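Local coordinates for galactose-binding like protein (Bacteroides thetaiotaomicron, PDB 7M1A), which is a SusE-like protein of a gut bacterium whose galactose-binding-like domain holds a calcium ion and probably takes part in handling sugars, at residues 76-79 against 80-83; 104-107 against 108-111; 34-37 against 38-41; 158-161 against 162-166. One frame throughout, in Å; residues are numbered along the deposited sequence.

Interaction 1: 76-79 against 80-83; sequences IQDE and KHFY. With EDO (1,2-ethanediol), chain C; EDO (1,2-ethanediol), chain E.
Asp78 sets its CG between the backbone N and the carbonyl carbon (chi1 51°), which turns the carboxylate back toward His81. His81 CG lies beside the backbone N, anti to the carbonyl carbon (chi1 -63°), and ND1 faces that carboxylate. The bond from His81 ND1 to Asp78 OD1 is short, 2.6 Å, and nearly straight at 171°. It uses the syn lone pair of OD1 and runs in the plane of the ring. The ring is also held between two aliphatic groups. Ile76 CG2 makes a CH-pi contact over one face, 3.9 Å from the His81 ring centroid, and Lys80 CG covers part of the opposite face. At the far edge, His81 NE2 is hydrogen-bonded to O2 of one ethanediol, 2.8 Å away. Lys80 runs out extended, and its NZ donates to O2 of a second ethanediol at 2.9 Å. An alanine in place of His81 would probably leave Asp78 OD1 without its main mate and open a gap between Ile76 and Lys80.

The backbone tightens the same bend. Asp78 O accepts from both His81 N (3.0 Å) and Phe82 N (2.9 Å). This oxygen lies over one face of the Phe82 ring, 3.3 Å from Phe82 CG. Phe82 packs on Ala136 of helix 130-138. Ile76 rests on Cys169 and Thr171 of strand 169-176, and Thr171 is a calcium ligand. The Asp78-His81 pair is a His-carboxylate hydrogen bond, set in a loop next to the calcium site, where the bound ethanediols, probably from the crystallisation liquor, may mark a pocket.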
loop_
_atom_site.group_PDB
_atom_site.type_symbol
_atom_site.label_atom_id
_atom_site.label_comp_id
_atom_site.label_asym_id
_atom_site.label_seq_id
_atom_site.Cartn_x
_atom_site.Cartn_y
_atom_site.Cartn_z
ATOM N N ILE A 76 15.809 1.128 -12.500
ATOM C CA ILE A 76 16.784 0.773 -11.458
ATOM C C ILE A 76 18.191 0.914 -12.093
ATOM O O ILE A 76 18.426 0.569 -13.267
ATOM C CB ILE A 76 16.502 -0.675 -10.989
ATOM C CG1 ILE A 76 15.129 -0.747 -10.276
ATOM C CG2 ILE A 76 17.644 -1.249 -10.111
ATOM C CD1 ILE A 76 14.613 -2.183 -10.117
ATOM N N GLN A 77 19.089 1.592 -11.368
ATOM C CA GLN A 77 20.285 2.222 -11.989
ATOM C C GLN A 77 21.534 1.324 -12.108
ATOM O O GLN A 77 22.626 1.588 -11.541
ATOM C CB GLN A 77 20.601 3.495 -11.191
ATOM C CG GLN A 77 19.512 4.588 -11.260
ATOM C CD GLN A 77 19.492 5.316 -12.591
ATOM O OE1 GLN A 77 18.513 5.284 -13.424
ATOM N NE2 GLN A 77 20.547 6.072 -12.771
ATOM N N ASP A 78 21.335 0.227 -12.835
ATOM C CA ASP A 78 22.480 -0.640 -13.093
ATOM C C ASP A 78 22.315 -1.346 -14.441
ATOM O O ASP A 78 21.226 -1.258 -15.060
ATOM C CB ASP A 78 22.623 -1.657 -11.954
ATOM C CG ASP A 78 21.359 -2.430 -11.609
ATOM O OD1 ASP A 78 20.606 -2.762 -12.508
ATOM O OD2 ASP A 78 21.136 -2.647 -10.401
ATOM N N GLU A 79 23.426 -1.975 -14.904
ATOM C CA GLU A 79 23.349 -2.505 -16.260
ATOM C C GLU A 79 22.345 -3.637 -16.404
ATOM O O GLU A 79 21.749 -3.773 -17.498
ATOM C CB GLU A 79 24.711 -3.014 -16.674
ATOM C CG GLU A 79 25.661 -1.850 -16.922
ATOM C CD GLU A 79 27.013 -2.297 -17.445
ATOM O OE1 GLU A 79 27.853 -1.407 -17.730
ATOM O OE2 GLU A 79 27.205 -3.548 -17.555
ATOM N N LYS A 80 22.052 -4.340 -15.299
ATOM C CA LYS A 80 21.053 -5.407 -15.325
ATOM C C LYS A 80 19.691 -4.832 -15.770
ATOM O O LYS A 80 18.945 -5.504 -16.481
ATOM C CB LYS A 80 20.948 -6.052 -13.938
ATOM C CG LYS A 80 19.854 -7.090 -13.881
ATOM C CD LYS A 80 19.681 -7.728 -12.503
ATOM C CE LYS A 80 18.860 -9.006 -12.606
ATOM N NZ LYS A 80 18.581 -9.682 -11.311
ATOM N N HIS A 81 19.388 -3.580 -15.417
ATOM C CA HIS A 81 18.076 -2.983 -15.630
ATOM C C HIS A 81 18.052 -1.943 -16.746
ATOM O O HIS A 81 16.982 -1.608 -17.214
ATOM C CB HIS A 81 17.499 -2.442 -14.315
ATOM C CG HIS A 81 17.266 -3.521 -13.323
ATOM N ND1 HIS A 81 18.210 -3.806 -12.416
ATOM C CD2 HIS A 81 16.166 -4.278 -13.015
ATOM C CE1 HIS A 81 17.768 -4.765 -11.598
ATOM N NE2 HIS A 81 16.512 -5.084 -11.932
ATOM N N PHE A 82 19.182 -1.382 -17.181
ATOM C CA PHE A 82 19.130 -0.353 -18.215
ATOM C C PHE A 82 18.699 -0.986 -19.550
ATOM O O PHE A 82 19.411 -1.853 -20.097
ATOM C CB PHE A 82 20.501 0.312 -18.397
ATOM C CG PHE A 82 20.978 1.202 -17.277
ATOM C CD1 PHE A 82 20.085 1.896 -16.488
ATOM C CD2 PHE A 82 22.333 1.396 -17.040
ATOM C CE1 PHE A 82 20.518 2.798 -15.521
ATOM C CE2 PHE A 82 22.781 2.285 -16.060
ATOM C CZ PHE A 82 21.870 2.969 -15.260
ATOM N N TYR A 83 17.528 -0.591 -20.074
ATOM C CA TYR A 83 17.008 -1.138 -21.320
ATOM C C TYR A 83 17.041 -2.671 -21.301
ATOM O O TYR A 83 17.428 -3.340 -22.301
ATOM C CB TYR A 83 17.828 -0.617 -22.518
ATOM C CG TYR A 83 18.156 0.840 -22.405
ATOM C CD1 TYR A 83 17.231 1.838 -22.733
ATOM C CD2 TYR A 83 19.399 1.238 -21.925
ATOM C CE1 TYR A 83 17.544 3.200 -22.600
ATOM C CE2 TYR A 83 19.713 2.591 -21.776
ATOM C CZ TYR A 83 18.799 3.564 -22.101
ATOM O OH TYR A 83 19.086 4.879 -22.016
HETATM C C1 EDO C . 16.251 -7.035 -8.587
HETATM O O1 EDO C . 16.068 -5.659 -8.796
HETATM C C2 EDO C . 15.146 -7.530 -9.352
HETATM O O2 EDO C . 15.270 -7.220 -10.717
HETATM C C1 EDO E . 13.782 -10.078 -12.815
HETATM O O1 EDO E . 13.827 -8.718 -12.461
HETATM C C2 EDO E . 15.174 -10.663 -12.925
HETATM O O2 EDO E . 15.789 -10.124 -11.819
HETATM O O HOH W 1 21.655 -3.916 -20.342
#

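Interaction 2: 104-107 against 108-111; sequences GSWD and QWVK
Trp106 and Trp109 form an edge-to-face aromatic pair across a type I beta turn, in the loop that leads into strand 110-116. The six-membered ring of Trp106 points its edge at the five-membered ring of Trp109. The two centroids are 5.6 Å apart and the planes meet at 69°. Trp106 CE3 also comes 4.0 Å from Trp109 CB. The turn is closed by Trp109 N donating to Trp106 O at 3.0 Å. Overlapping its start, Ser105 OG accepts from Asp107 N at 3.2 Å, an ST turn. Trp109 CG lies anti to the carbonyl carbon (chi1 -66°), which carries CD1 to within 3.2 Å of Ser105 O. A water joins Ser105 O to Trp109 NE1, which donates to it at 3.0 Å. A leucine in place of Trp109 would probably leave this water without its ring donor and the Trp106 edge without a face to meet. The amide of Gln108 bonds to Asn101 N through OE1 and to Glu99 O through NE2. Trp109 is buried against Trp94 and Cys96 of strand 88-96, Tyr153 and Arg155 of strand 151-158, and Thr59 of strand 56-66. Trp106 makes a cation-pi contact with the same Arg155.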
loop_
_atom_site.group_PDB
_atom_site.type_symbol
_atom_site.label_atom_id
_atom_site.label_comp_id
_atom_site.label_asym_id
_atom_site.label_seq_id
_atom_site.Cartn_x
_atom_site.Cartn_y
_atom_site.Cartn_z
ATOM N N GLY A 104 -11.583 -0.796 -10.088
ATOM C CA GLY A 104 -10.455 -0.751 -11.014
ATOM C C GLY A 104 -10.760 -0.455 -12.476
ATOM O O GLY A 104 -9.847 -0.488 -13.348
ATOM N N SER A 105 -12.041 -0.146 -12.767
ATOM C CA SER A 105 -12.404 0.158 -14.133
ATOM C C SER A 105 -11.648 1.406 -14.629
ATOM O O SER A 105 -11.369 2.369 -13.909
ATOM C CB SER A 105 -13.917 0.365 -14.281
ATOM O OG SER A 105 -14.221 0.805 -15.642
ATOM N N TRP A 106 -11.423 1.435 -15.950
ATOM C CA TRP A 106 -10.789 2.597 -16.592
ATOM C C TRP A 106 -11.757 3.765 -16.872
ATOM O O TRP A 106 -11.367 4.840 -17.336
ATOM C CB TRP A 106 -10.082 2.157 -17.871
ATOM C CG TRP A 106 -8.854 1.348 -17.629
ATOM C CD1 TRP A 106 -8.708 -0.026 -17.642
ATOM C CD2 TRP A 106 -7.603 1.865 -17.182
ATOM N NE1 TRP A 106 -7.405 -0.371 -17.324
ATOM C CE2 TRP A 106 -6.710 0.776 -17.079
ATOM C CE3 TRP A 106 -7.133 3.161 -17.034
ATOM C CZ2 TRP A 106 -5.376 0.952 -16.736
ATOM C CZ3 TRP A 106 -5.793 3.328 -16.709
ATOM C CH2 TRP A 106 -4.944 2.245 -16.575
ATOM N N ASP A 107 -13.050 3.537 -16.713
ATOM C CA ASP A 107 -14.034 4.471 -17.185
ATOM C C ASP A 107 -13.752 5.919 -16.796
ATOM O O ASP A 107 -14.014 6.819 -17.611
ATOM C CB ASP A 107 -15.455 4.060 -16.736
ATOM C CG ASP A 107 -15.985 2.830 -17.468
ATOM O OD1 ASP A 107 -15.462 2.464 -18.551
ATOM O OD2 ASP A 107 -17.001 2.299 -17.003
ATOM N N GLN A 108 -13.427 6.212 -15.505
ATOM C CA GLN A 108 -13.333 7.574 -15.052
ATOM C C GLN A 108 -11.965 8.215 -15.430
ATOM O O GLN A 108 -11.752 9.399 -15.101
ATOM C CB GLN A 108 -13.546 7.744 -13.539
ATOM C CG GLN A 108 -12.355 7.331 -12.701
ATOM C CD GLN A 108 -12.802 6.971 -11.300
ATOM O OE1 GLN A 108 -13.136 5.822 -11.053
ATOM N NE2 GLN A 108 -12.826 7.979 -10.423
ATOM N N TRP A 109 -10.963 7.425 -15.913
ATOM C CA TRP A 109 -9.518 7.856 -16.038
ATOM C C TRP A 109 -9.313 8.484 -17.419
ATOM O O TRP A 109 -9.918 8.052 -18.424
ATOM C CB TRP A 109 -8.660 6.605 -15.836
ATOM C CG TRP A 109 -8.751 6.039 -14.448
ATOM C CD1 TRP A 109 -9.630 5.110 -14.014
ATOM C CD2 TRP A 109 -7.867 6.358 -13.386
ATOM N NE1 TRP A 109 -9.382 4.863 -12.662
ATOM C CE2 TRP A 109 -8.271 5.591 -12.268
ATOM C CE3 TRP A 109 -6.761 7.250 -13.290
ATOM C CZ2 TRP A 109 -7.598 5.656 -11.048
ATOM C CZ3 TRP A 109 -6.101 7.292 -12.079
ATOM C CH2 TRP A 109 -6.538 6.530 -10.971
ATOM N N VAL A 110 -8.333 9.413 -17.459
ATOM C CA VAL A 110 -7.940 10.041 -18.678
ATOM C C VAL A 110 -6.454 9.781 -18.890
ATOM O O VAL A 110 -5.643 9.793 -17.968
ATOM C CB VAL A 110 -8.300 11.544 -18.613
ATOM C CG1 VAL A 110 -7.794 12.332 -19.812
ATOM C CG2 VAL A 110 -9.828 11.684 -18.627
ATOM N N LYS A 111 -6.070 9.521 -20.139
ATOM C CA LYS A 111 -4.671 9.201 -20.447
ATOM C C LYS A 111 -3.899 10.519 -20.599
ATOM O O LYS A 111 -4.270 11.369 -21.390
ATOM C CB LYS A 111 -4.520 8.361 -21.722
ATOM C CG LYS A 111 -3.049 7.960 -21.975
ATOM C CD LYS A 111 -2.885 6.936 -23.096
ATOM C CE LYS A 111 -3.317 7.476 -24.442
ATOM N NZ LYS A 111 -2.989 6.495 -25.477
HETATM O O HOH W 2 -10.996 2.889 -11.078
HETATM O O HOH W 3 -13.483 4.213 -13.215
HETATM O O HOH W 4 -12.618 8.881 -18.644
#

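Interaction 3: 34-37 against 38-41; sequences ISKD and GDSG. With EDO (1,2-ethanediol), chain C.
Asp39 grips Lys36 at both ends, taking its backbone N with one oxygen and its ammonium with the other. Lys36 N donates to Asp39 OD2 at 2.9 Å and reaches that oxygen from well above the carboxylate plane, 63° out of it. Lys36 NZ forms a salt bridge with Asp39 OD1 at 3.1 Å, on the syn lone pair. The lysine has to curl back to do this. Its CG sits between the backbone N and the carbonyl carbon (chi1 64°), and the chain bends at its last torsion (chi4 -71°). The two side chains cross at about a right angle, and Lys36 CG passes 3.5 Å from Asp39 OD1. A water accepts from Lys36 NZ and donates to Asp39 OD2, so it spans the same pair.

The backbone here is a type II beta turn from Lys36 to Asp39, closed by Asp39 N donating to Lys36 O at 3.1 Å. Gly38 has a positive phi, and a CB there would clash with Asp37 O. The turn lies in the loop that carries calcium ligands before strand 45-46. Ser35 N donates to OG1 of the ligand Thr171, and Gly41 O accepts from NH2 of the ligand Arg33.

Ser35 CB packs 3.4 Å from Asp39 OD2. A second water donates to both Ser35 OG and Asp39 OD2. A third accepts from Ser35 OG and donates to Ser40 O. Within the turn, Asp37 N donates to Asp78 OD2, and Asp37 OD1 takes a hydrogen bond of 2.6 Å from O1 of a bound ethanediol.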
loop_
_atom_site.group_PDB
_atom_site.type_symbol
_atom_site.label_atom_id
_atom_site.label_comp_id
_atom_site.label_asym_id
_atom_site.label_seq_id
_atom_site.Cartn_x
_atom_site.Cartn_y
_atom_site.Cartn_z
ATOM N N ILE A 34 17.064 7.634 -6.266
ATOM C CA ILE A 34 17.148 6.968 -7.544
ATOM C C ILE A 34 18.229 5.900 -7.347
ATOM O O ILE A 34 19.430 6.223 -7.210
ATOM C CB ILE A 34 17.509 7.964 -8.683
ATOM C CG1 ILE A 34 16.352 8.951 -8.909
ATOM C CG2 ILE A 34 17.854 7.231 -9.976
ATOM C CD1 ILE A 34 16.832 10.217 -9.597
ATOM N N SER A 35 17.797 4.644 -7.198
ATOM C CA SER A 35 18.609 3.584 -6.582
ATOM C C SER A 35 18.991 2.494 -7.569
ATOM O O SER A 35 18.398 2.392 -8.673
ATOM C CB SER A 35 17.909 2.943 -5.382
ATOM O OG SER A 35 17.429 3.926 -4.512
ATOM N N LYS A 36 19.972 1.665 -7.194
ATOM C CA LYS A 36 20.308 0.460 -7.939
ATOM C C LYS A 36 20.179 -0.753 -7.016
ATOM O O LYS A 36 20.190 -0.593 -5.789
ATOM C CB LYS A 36 21.729 0.555 -8.496
ATOM C CG LYS A 36 22.767 0.609 -7.393
ATOM C CD LYS A 36 24.182 0.900 -7.932
ATOM C CE LYS A 36 25.242 0.818 -6.853
ATOM N NZ LYS A 36 25.190 1.918 -5.880
ATOM N N ASP A 37 20.244 -1.958 -7.589
ATOM C CA ASP A 37 20.222 -3.145 -6.764
ATOM C C ASP A 37 21.375 -3.086 -5.764
ATOM O O ASP A 37 22.493 -2.714 -6.129
ATOM C CB ASP A 37 20.473 -4.405 -7.580
ATOM C CG ASP A 37 19.257 -4.921 -8.292
ATOM O OD1 ASP A 37 18.192 -4.360 -8.061
ATOM O OD2 ASP A 37 19.398 -5.868 -9.030
ATOM N N GLY A 38 21.095 -3.504 -4.533
ATOM C CA GLY A 38 22.062 -3.513 -3.447
ATOM C C GLY A 38 22.040 -2.263 -2.560
ATOM O O GLY A 38 22.593 -2.269 -1.464
ATOM N N ASP A 39 21.345 -1.220 -2.995
ATOM C CA ASP A 39 21.248 -0.027 -2.206
ATOM C C ASP A 39 20.345 -0.282 -1.001
ATOM O O ASP A 39 19.436 -1.136 -1.067
ATOM C CB ASP A 39 20.711 1.165 -2.990
ATOM C CG ASP A 39 21.705 1.732 -3.946
ATOM O OD1 ASP A 39 22.899 1.245 -3.908
ATOM O OD2 ASP A 39 21.248 2.618 -4.757
ATOM N N SER A 40 20.576 0.503 0.062
ATOM C CA SER A 40 19.703 0.485 1.259
ATOM C C SER A 40 18.511 1.427 1.021
ATOM O O SER A 40 18.506 2.248 0.113
ATOM C CB SER A 40 20.507 0.903 2.498
ATOM O OG SER A 40 20.823 2.288 2.393
ATOM N N GLY A 41 17.455 1.272 1.810
ATOM C CA GLY A 41 16.357 2.251 1.867
ATOM C C GLY A 41 15.244 1.971 0.852
ATOM O O GLY A 41 14.354 2.857 0.703
HETATM C C1 EDO C . 16.251 -7.035 -8.587
HETATM O O1 EDO C . 16.068 -5.659 -8.796
HETATM C C2 EDO C . 15.146 -7.530 -9.352
HETATM O O2 EDO C . 15.270 -7.220 -10.717
HETATM O O HOH W 5 19.718 4.577 -3.334
HETATM O O HOH W 6 16.660 3.752 -1.406
HETATM O O HOH W 7 23.084 4.244 -5.889
#

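Interaction 4: 158-161 against 162-166; sequences CLKN and WSNNY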
loop_
_atom_site.group_PDB
_atom_site.type_symbol
_atom_site.label_atom_id
_atom_site.label_comp_id
_atom_site.label_asym_id
_atom_site.label_seq_id
_atom_site.Cartn_x
_atom_site.Cartn_y
_atom_site.Cartn_z
ATOM N N CYS A 158 1.894 -0.652 -17.912
ATOM C CA CYS A 158 3.082 -1.095 -18.642
ATOM C C CYS A 158 2.642 -1.916 -19.854
ATOM O O CYS A 158 2.248 -3.090 -19.705
ATOM C CB CYS A 158 4.001 -1.902 -17.723
ATOM S SG CYS A 158 5.555 -2.135 -18.629
ATOM N N LEU A 159 2.676 -1.290 -21.056
ATOM C CA LEU A 159 2.294 -2.014 -22.265
ATOM C C LEU A 159 3.352 -3.035 -22.680
ATOM O O LEU A 159 3.017 -4.093 -23.206
ATOM C CB LEU A 159 2.102 -1.058 -23.425
ATOM C CG LEU A 159 1.102 0.065 -23.220
ATOM C CD1 LEU A 159 1.157 1.066 -24.393
ATOM C CD2 LEU A 159 -0.314 -0.483 -23.092
ATOM N N LYS A 160 4.641 -2.717 -22.474
ATOM C CA LYS A 160 5.722 -3.618 -22.850
ATOM C C LYS A 160 6.965 -3.218 -22.101
ATOM O O LYS A 160 7.265 -2.001 -22.046
ATOM C CB LYS A 160 5.955 -3.605 -24.386
ATOM C CG LYS A 160 6.895 -4.663 -24.975
ATOM C CD LYS A 160 7.128 -4.424 -26.485
ATOM C CE LYS A 160 6.014 -5.000 -27.350
ATOM N NZ LYS A 160 5.485 -6.286 -26.812
ATOM N N ASN A 161 7.664 -4.215 -21.566
ATOM C CA ASN A 161 8.951 -3.917 -20.965
ATOM C C ASN A 161 10.094 -4.365 -21.878
ATOM O O ASN A 161 9.879 -4.823 -22.989
ATOM C CB ASN A 161 9.120 -4.553 -19.575
ATOM C CG ASN A 161 8.990 -6.059 -19.581
ATOM O OD1 ASN A 161 9.427 -6.739 -20.548
ATOM N ND2 ASN A 161 8.389 -6.628 -18.551
ATOM N N TRP A 162 11.329 -4.205 -21.411
ATOM C CA TRP A 162 12.490 -4.504 -22.271
ATOM C C TRP A 162 12.713 -5.999 -22.480
ATOM O O TRP A 162 13.602 -6.345 -23.270
ATOM C CB TRP A 162 13.742 -3.806 -21.690
ATOM C CG TRP A 162 13.837 -2.366 -22.094
ATOM C CD1 TRP A 162 13.434 -1.236 -21.388
ATOM C CD2 TRP A 162 14.226 -1.916 -23.404
ATOM N NE1 TRP A 162 13.609 -0.116 -22.174
ATOM C CE2 TRP A 162 14.091 -0.517 -23.415
ATOM C CE3 TRP A 162 14.662 -2.582 -24.577
ATOM C CZ2 TRP A 162 14.410 0.249 -24.543
ATOM C CZ3 TRP A 162 14.969 -1.829 -25.700
ATOM C CH2 TRP A 162 14.837 -0.425 -25.677
ATOM N N SER A 163 11.990 -6.874 -21.754
ATOM C CA SER A 163 11.991 -8.322 -21.999
ATOM C C SER A 163 10.717 -8.731 -22.761
ATOM O O SER A 163 10.451 -9.922 -22.889
ATOM C CB SER A 163 12.109 -9.037 -20.638
ATOM O OG SER A 163 13.381 -8.723 -20.075
ATOM N N ASN A 164 10.017 -7.763 -23.351
ATOM C CA ASN A 164 8.890 -8.073 -24.233
ATOM C C ASN A 164 7.705 -8.709 -23.478
ATOM O O ASN A 164 6.891 -9.449 -24.062
ATOM C CB ASN A 164 9.283 -8.931 -25.451
ATOM C CG ASN A 164 8.235 -8.852 -26.541
ATOM O OD1 ASN A 164 7.616 -7.802 -26.733
ATOM N ND2 ASN A 164 8.049 -9.934 -27.286
ATOM N N ASN A 165 7.500 -8.308 -22.220
ATOM C CA ASN A 165 6.302 -8.748 -21.518
ATOM C C ASN A 165 5.680 -7.578 -20.732
ATOM O O ASN A 165 6.029 -6.406 -20.902
ATOM C CB ASN A 165 6.495 -10.059 -20.732
ATOM C CG ASN A 165 7.468 -9.908 -19.558
ATOM O OD1 ASN A 165 7.184 -9.236 -18.571
ATOM N ND2 ASN A 165 8.648 -10.548 -19.623
ATOM N N TYR A 166 4.693 -7.911 -19.880
ATOM C CA TYR A 166 3.818 -6.897 -19.284
ATOM C C TYR A 166 4.304 -6.468 -17.883
ATOM O O TYR A 166 3.726 -5.535 -17.337
ATOM C CB TYR A 166 2.376 -7.416 -19.157
ATOM C CG TYR A 166 1.640 -7.595 -20.451
ATOM C CD1 TYR A 166 1.629 -6.621 -21.439
ATOM C CD2 TYR A 166 1.085 -8.832 -20.767
ATOM C CE1 TYR A 166 0.929 -6.793 -22.654
ATOM C CE2 TYR A 166 0.415 -9.028 -21.971
ATOM C CZ TYR A 166 0.364 -8.020 -22.929
ATOM O OH TYR A 166 -0.321 -8.197 -24.103
#
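Asn161 folds its side chain back into the turn it begins, against Asn165. Its CB lies 3.8 Å from Asn165 O. CG sits between the backbone N and the carbonyl carbon (chi1 59°), and this places CG 3.3 Å from Asn165 O. From there the amide splits its work. OD1 accepts from Ser163 N at 2.8 Å and from Asn165 N at 3.0 Å. These two donors come from opposite faces of the amide plane, so the oxygen is gripped on both. The first of the bonds makes an Asx turn. ND2 donates to Asn165 OD1 at 2.9 Å, with the two amides nearly perpendicular, and also bonds to Asn167 O.

Two backbone bonds close the loop. Asn164 N donates to Asn161 O at 3.0 Å and closes a type I beta turn. Asn161 N donates to Asn165 O at 2.8 Å. Lys160, just before the turn, lies alongside Asn164, and its chain bends near the end so that NZ reaches Asn164 OD1 at 2.6 Å. Tyr166 brings the edge of its ring, at CD1, up to Leu159 O.

Leu159 and Lys160 form a classic beta bulge opposite Arg90. Strand 160-161 pairs antiparallel with strand 88-96. Trp162 packs on Arg89 of that strand, and its NE1 bonds to Asn117. Tyr166 and Cys158 both bond through their backbones to Ala56, at the start of strand 56-66.

Along the chain the order is interaction 3, interaction 1, interaction 2, interaction 4. Interactions 1 and 3 are neighbours, with centres about 12 Å apart. They touch directly, for example through Gln77 N and Ser35 O, and share one bound ethanediol. Interaction 4 is centred about 15 Å from interaction 1 and meets it where Trp162 packs on Tyr83. Interaction 2 is apart, its centre about 31 Å from that of interaction 1 and on the opposite side of the chain's centre. It reaches the same antiparallel sheet as interaction 4. Interactions 1 and 3 thus form one group beside the calcium, interaction 4 lies away from it, and 104-111 is at a distant end.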